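Probable transcriptional regulator, LysR family protein (PDB 2QL3) probably regulates transcription as a DNA-binding LysR-type factor, the part considered here being its C-terminal substrate-binding domain, to which small-molecule effectors typically bind in relatives. Local coordinates at residues A[44-49]-A[56-61]; A[62-67]-A[114-119]. One frame throughout, in Å; residues are numbered along the deposited sequence.

Contact 1: residues A[44-49]-A[56-61]; sequences NRLRTQ and DVAIVY. With PO4 (phosphate ion), chain O; PO4 (phosphate ion), chain Q.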
loop_
_atom_site.group_PDB
_atom_site.type_symbol
_atom_site.label_atom_id
_atom_site.label_comp_id
_atom_site.label_asym_id
_atom_site.label_seq_id
_atom_site.Cartn_x
_atom_site.Cartn_y
_atom_site.Cartn_z
ATOM N N ASN A 44 -9.689 -0.089 14.332
ATOM C CA ASN A 44 -9.930 0.466 15.690
ATOM C C ASN A 44 -9.347 1.853 15.929
ATOM O O ASN A 44 -9.930 2.659 16.654
ATOM C CB ASN A 44 -9.467 -0.477 16.798
ATOM C CG ASN A 44 -10.086 -1.883 16.667
ATOM O OD1 ASN A 44 -10.992 -2.084 15.870
ATOM N ND2 ASN A 44 -9.634 -2.826 17.475
ATOM N N ARG A 45 -8.185 2.110 15.364
ATOM C CA ARG A 45 -7.497 3.337 15.635
ATOM C C ARG A 45 -8.298 4.458 15.034
ATOM O O ARG A 45 -8.501 5.483 15.706
ATOM C CB ARG A 45 -6.018 3.300 15.164
ATOM C CG ARG A 45 -5.140 2.321 15.963
ATOM C CD ARG A 45 -3.683 2.192 15.377
ATOM N NE ARG A 45 -3.124 3.503 15.015
ATOM C CZ ARG A 45 -2.155 4.143 15.683
ATOM N NH1 ARG A 45 -1.779 5.350 15.299
ATOM N NH2 ARG A 45 -1.586 3.590 16.746
ATOM N N LEU A 46 -8.848 4.271 13.833
ATOM C CA LEU A 46 -9.693 5.358 13.191
ATOM C C LEU A 46 -10.961 5.593 14.036
ATOM O O LEU A 46 -11.365 6.726 14.305
ATOM C CB LEU A 46 -10.091 4.996 11.747
ATOM C CG LEU A 46 -10.206 6.201 10.754
ATOM C CD1 LEU A 46 -8.796 6.712 10.530
ATOM C CD2 LEU A 46 -10.798 5.844 9.435
ATOM N N ARG A 47 -11.565 4.508 14.523
ATOM C CA ARG A 47 -12.787 4.619 15.347
ATOM C C ARG A 47 -12.504 5.382 16.654
ATOM O O ARG A 47 -13.275 6.252 17.101
ATOM C CB ARG A 47 -13.330 3.193 15.627
ATOM C CG ARG A 47 -14.391 3.100 16.732
ATOM C CD ARG A 47 -14.932 1.645 16.875
ATOM N NE ARG A 47 -14.187 0.959 17.922
ATOM C CZ ARG A 47 -13.440 -0.108 17.767
ATOM N NH1 ARG A 47 -13.391 -0.753 16.562
ATOM N NH2 ARG A 47 -12.799 -0.580 18.855
ATOM N N THR A 48 -11.381 5.015 17.258
ATOM C CA THR A 48 -10.854 5.615 18.458
ATOM C C THR A 48 -10.544 7.116 18.299
ATOM O O THR A 48 -10.865 7.913 19.167
ATOM C CB THR A 48 -9.583 4.805 18.848
ATOM O OG1 THR A 48 -10.040 3.717 19.662
ATOM C CG2 THR A 48 -8.610 5.635 19.625
ATOM N N GLN A 49 -9.930 7.481 17.186
ATOM C CA GLN A 49 -9.685 8.881 16.860
ATOM C C GLN A 49 -10.990 9.645 16.638
ATOM O O GLN A 49 -11.197 10.729 17.247
ATOM C CB GLN A 49 -8.680 8.988 15.678
ATOM C CG GLN A 49 -7.297 8.538 16.124
ATOM C CD GLN A 49 -6.333 8.112 14.984
ATOM O OE1 GLN A 49 -5.445 7.268 15.194
ATOM N NE2 GLN A 49 -6.480 8.713 13.822
ATOM N N ASP A 56 -12.722 14.743 12.292
ATOM C CA ASP A 56 -14.059 15.328 12.107
ATOM C C ASP A 56 -14.946 14.302 11.395
ATOM O O ASP A 56 -16.094 14.082 11.776
ATOM C CB ASP A 56 -14.040 16.612 11.254
ATOM C CG ASP A 56 -13.374 17.839 11.965
ATOM O OD1 ASP A 56 -14.116 18.572 12.643
ATOM O OD2 ASP A 56 -12.134 18.081 11.866
ATOM N N VAL A 57 -14.385 13.701 10.342
ATOM C CA VAL A 57 -15.090 12.772 9.466
ATOM C C VAL A 57 -14.135 11.636 9.096
ATOM O O VAL A 57 -12.921 11.731 9.297
ATOM C CB VAL A 57 -15.655 13.450 8.166
ATOM C CG1 VAL A 57 -16.659 14.562 8.504
ATOM C CG2 VAL A 57 -14.545 14.018 7.302
ATOM N N ALA A 58 -14.724 10.539 8.635
ATOM C CA ALA A 58 -13.987 9.354 8.179
ATOM C C ALA A 58 -14.605 8.895 6.844
ATOM O O ALA A 58 -15.859 8.962 6.645
ATOM C CB ALA A 58 -14.115 8.246 9.245
ATOM N N ILE A 59 -13.747 8.463 5.929
ATOM C CA ILE A 59 -14.165 7.802 4.724
ATOM C C ILE A 59 -13.880 6.328 4.943
ATOM O O ILE A 59 -12.731 5.927 5.115
ATOM C CB ILE A 59 -13.384 8.268 3.495
ATOM C CG1 ILE A 59 -13.464 9.814 3.348
ATOM C CG2 ILE A 59 -13.855 7.531 2.239
ATOM C CD1 ILE A 59 -14.843 10.372 3.240
ATOM N N VAL A 60 -14.938 5.511 4.977
ATOM C CA VAL A 60 -14.793 4.107 5.377
ATOM C C VAL A 60 -15.694 3.172 4.591
ATOM O O VAL A 60 -16.679 3.602 4.000
ATOM C CB VAL A 60 -15.086 3.879 6.912
ATOM C CG1 VAL A 60 -14.010 4.471 7.737
ATOM C CG2 VAL A 60 -16.441 4.448 7.329
ATOM N N TYR A 61 -15.378 1.878 4.594
ATOM C CA TYR A 61 -16.385 0.918 4.190
ATOM C C TYR A 61 -17.451 0.805 5.262
ATOM O O TYR A 61 -17.152 0.758 6.448
ATOM C CB TYR A 61 -15.809 -0.472 3.944
ATOM C CG TYR A 61 -14.624 -0.591 3.020
ATOM C CD1 TYR A 61 -14.751 -0.395 1.648
ATOM C CD2 TYR A 61 -13.384 -0.989 3.516
ATOM C CE1 TYR A 61 -13.669 -0.590 0.788
ATOM C CE2 TYR A 61 -12.274 -1.137 2.661
ATOM C CZ TYR A 61 -12.436 -0.943 1.295
ATOM O OH TYR A 61 -11.365 -1.111 0.428
HETATM P P PO4 O . -6.590 -2.062 14.708
HETATM O O1 PO4 O . -7.985 -2.373 14.240
HETATM O O2 PO4 O . -6.316 -0.552 14.582
HETATM O O3 PO4 O . -6.342 -2.333 16.148
HETATM O O4 PO4 O . -5.589 -2.825 13.813
HETATM P P PO4 Q . 0.177 7.061 18.174
HETATM O O1 PO4 Q . -1.323 7.309 18.163
HETATM O O2 PO4 Q . 0.874 8.177 18.944
HETATM O O3 PO4 Q . 0.456 5.729 18.850
HETATM O O4 PO4 Q . 0.701 7.020 16.747
#
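While Leu46 meets Ala58 and Val60 on the inner side of helix 43-51, the flat groups, the Arg45 guanidinium and the Asn44 amide, lie at its exposed amino-terminal end. The guanidinium presents its edge to a phosphate: O4 (chain Q) lies in its plane, and the weak NH1-O4 hydrogen bond is long at 3.3 Å but nearly straight. Arg45 NE makes a salt bridge to Asp41. On the amide, Arg47 NH1 donates to Asn44 OD1 at 2.8 Å, 58° above the carbonyl plane. A second phosphate (chain O) sits at the helix start, where Asn44 N reaches O1 at 2.9 Å and 171°, and Arg45 N adds a weak bond to O2. Inward, a single methyl does the touching: Leu46 CD2 lies 4.1 Å from Ala58 CB and 3.9 Å from Val60 CG1, which chi1 of -70° turns away from the carbonyl carbon, the two side chains running antiparallel. Buried aliphatic packing sets the helix of this beta-alpha-beta connection (strands 34-40 and 57-61) on the sheet, while backbone N-H groups at its start, probably helped by the helix dipole, bind a phosphate; both ions probably come from the crystallisation liquor and mark no known effector site.

Contact 2: residues A[62-67]-A[114-119]; sequences DLDLSP and STNHAM
Leu63 and His117 carry this contact, and the leucine can be followed outward from the loop. Its CB already points at helix 114-125. A chi1 of -60° turns CG away from the carbonyl carbon, and an extended chi2 (169°) carries CD1 on to the helix, 4.0 Å from His117 CB and 4.1 Å from His117 CG. The methyl thus meets the root of the imidazole obliquely, and the interaction is van der Waals in kind. On the helix side, the His117 side chain also packs on Val182, Pro79 and Leu155. Val182 touches Leu63 as well, while Pro113, just before the helix, adds to the leucine's surroundings. At the exposed rim the neighbouring residues, Asp64 after the leucine and Asn116 before the histidine, come together only loosely: Asp64 OD2 and Asn116 ND2 are 4.4 Å apart, too far for a direct hydrogen bond. The loop follows strand 57-61 in one lobe, whereas the helix follows strand 106-109 in the other. Such a small apolar touch between lobes, beside the long strands 69-84 and 182-189 that link them, fits the two-lobed, periplasmic-binding-protein-like fold of LysR effector domains.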
loop_
_atom_site.group_PDB
_atom_site.type_symbol
_atom_site.label_atom_id
_atom_site.label_comp_id
_atom_site.label_asym_id
_atom_site.label_seq_id
_atom_site.Cartn_x
_atom_site.Cartn_y
_atom_site.Cartn_z
ATOM N N ASP A 62 -18.712 0.708 4.855
ATOM C CA ASP A 62 -19.798 0.507 5.816
ATOM C C ASP A 62 -19.869 -0.984 6.103
ATOM O O ASP A 62 -20.738 -1.701 5.561
ATOM C CB ASP A 62 -21.103 1.020 5.210
ATOM C CG ASP A 62 -22.290 0.982 6.167
ATOM O OD1 ASP A 62 -22.171 0.786 7.411
ATOM O OD2 ASP A 62 -23.385 1.139 5.622
ATOM N N LEU A 63 -18.897 -1.444 6.901
ATOM C CA LEU A 63 -18.800 -2.790 7.484
ATOM C C LEU A 63 -18.403 -2.659 8.962
ATOM O O LEU A 63 -17.408 -1.991 9.309
ATOM C CB LEU A 63 -17.745 -3.667 6.752
ATOM C CG LEU A 63 -17.950 -3.944 5.268
ATOM C CD1 LEU A 63 -16.760 -4.552 4.629
ATOM C CD2 LEU A 63 -19.182 -4.830 5.056
ATOM N N ASP A 64 -19.213 -3.258 9.836
ATOM C CA ASP A 64 -18.899 -3.328 11.281
ATOM C C ASP A 64 -18.736 -1.932 11.962
ATOM O O ASP A 64 -17.899 -1.763 12.840
ATOM C CB ASP A 64 -17.611 -4.193 11.526
ATOM C CG ASP A 64 -17.628 -5.608 10.815
ATOM O OD1 ASP A 64 -18.667 -6.275 10.837
ATOM O OD2 ASP A 64 -16.557 -6.086 10.294
ATOM N N LEU A 65 -19.499 -0.925 11.536
ATOM C CA LEU A 65 -19.332 0.434 12.050
ATOM C C LEU A 65 -20.204 0.573 13.301
ATOM O O LEU A 65 -21.202 -0.110 13.398
ATOM C CB LEU A 65 -19.754 1.465 10.976
ATOM C CG LEU A 65 -18.996 1.476 9.638
ATOM C CD1 LEU A 65 -19.511 2.598 8.728
ATOM C CD2 LEU A 65 -17.470 1.566 9.830
ATOM N N SER A 66 -19.870 1.441 14.250
ATOM C CA SER A 66 -20.843 1.709 15.314
ATOM C C SER A 66 -22.122 2.290 14.757
ATOM O O SER A 66 -22.105 3.106 13.832
ATOM C CB SER A 66 -20.376 2.694 16.386
ATOM O OG SER A 66 -19.130 3.226 16.024
ATOM N N PRO A 67 -23.243 1.880 15.361
ATOM C CA PRO A 67 -24.496 2.619 15.214
ATOM C C PRO A 67 -24.418 4.077 15.658
ATOM O O PRO A 67 -25.343 4.814 15.342
ATOM C CB PRO A 67 -25.474 1.845 16.126
ATOM C CG PRO A 67 -24.935 0.491 16.192
ATOM C CD PRO A 67 -23.421 0.659 16.182
ATOM N N SER A 114 -11.833 -5.704 5.860
ATOM C CA SER A 114 -11.767 -6.573 4.663
ATOM C C SER A 114 -11.568 -8.048 4.963
ATOM O O SER A 114 -12.043 -8.879 4.213
ATOM C CB SER A 114 -10.669 -6.109 3.714
ATOM O OG SER A 114 -11.102 -4.885 3.120
ATOM N N THR A 115 -10.844 -8.349 6.036
ATOM C CA THR A 115 -10.458 -9.694 6.370
ATOM C C THR A 115 -11.688 -10.546 6.710
ATOM O O THR A 115 -11.829 -11.614 6.155
ATOM C CB THR A 115 -9.559 -9.735 7.571
ATOM O OG1 THR A 115 -8.632 -8.665 7.515
ATOM C CG2 THR A 115 -8.828 -11.148 7.681
ATOM N N ASN A 116 -12.564 -10.044 7.607
ATOM C CA ASN A 116 -13.790 -10.755 7.982
ATOM C C ASN A 116 -14.738 -10.778 6.809
ATOM O O ASN A 116 -15.435 -11.769 6.586
ATOM C CB ASN A 116 -14.531 -10.096 9.166
ATOM C CG ASN A 116 -13.843 -10.277 10.494
ATOM O OD1 ASN A 116 -12.769 -10.882 10.611
ATOM N ND2 ASN A 116 -14.500 -9.769 11.554
ATOM N N HIS A 117 -14.802 -9.672 6.058
ATOM C CA HIS A 117 -15.676 -9.646 4.866
ATOM C C HIS A 117 -15.303 -10.831 3.925
ATOM O O HIS A 117 -16.174 -11.578 3.449
ATOM C CB HIS A 117 -15.545 -8.297 4.102
ATOM C CG HIS A 117 -16.385 -8.245 2.863
ATOM N ND1 HIS A 117 -15.852 -8.405 1.593
ATOM C CD2 HIS A 117 -17.729 -8.168 2.703
ATOM C CE1 HIS A 117 -16.831 -8.401 0.708
ATOM N NE2 HIS A 117 -17.980 -8.249 1.352
ATOM N N ALA A 118 -13.992 -10.986 3.690
ATOM C CA ALA A 118 -13.475 -11.945 2.739
ATOM C C ALA A 118 -13.749 -13.360 3.273
ATOM O O ALA A 118 -14.242 -14.171 2.527
ATOM C CB ALA A 118 -11.968 -11.730 2.452
HETATM N N MSE A 119 -13.464 -13.623 4.554
HETATM C CA MSE A 119 -13.781 -14.951 5.162
HETATM C C MSE A 119 -15.276 -15.214 5.134
HETATM O O MSE A 119 -15.705 -16.369 5.000
HETATM C CB MSE A 119 -13.328 -15.052 6.622
HETATM C CG MSE A 119 -11.851 -15.049 6.874
HETATM SE SE MSE A 119 -10.822 -16.179 5.646
HETATM C CE MSE A 119 -9.095 -16.093 6.614
#

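The two contacts follow one another along the chain, strand 57-61 of contact 1 running straight into loop 62-67 of contact 2, and their centres lie 13 Å apart. Two packing touches join them. Val60 CG2 comes within 3.8 Å of Leu65 CD1, so the valine turns one methyl to the helix of contact 1 and the other to the loop of contact 2. Further along, Tyr61 CE2 lies 4.0 Å from Ser114 OG, at the start of helix 114-125. The first contact builds the interior of one lobe, and the second brings the loop after that lobe's strand against the first turns of a helix in the other. Both phosphates lie at contact 1, neither touching contact 2.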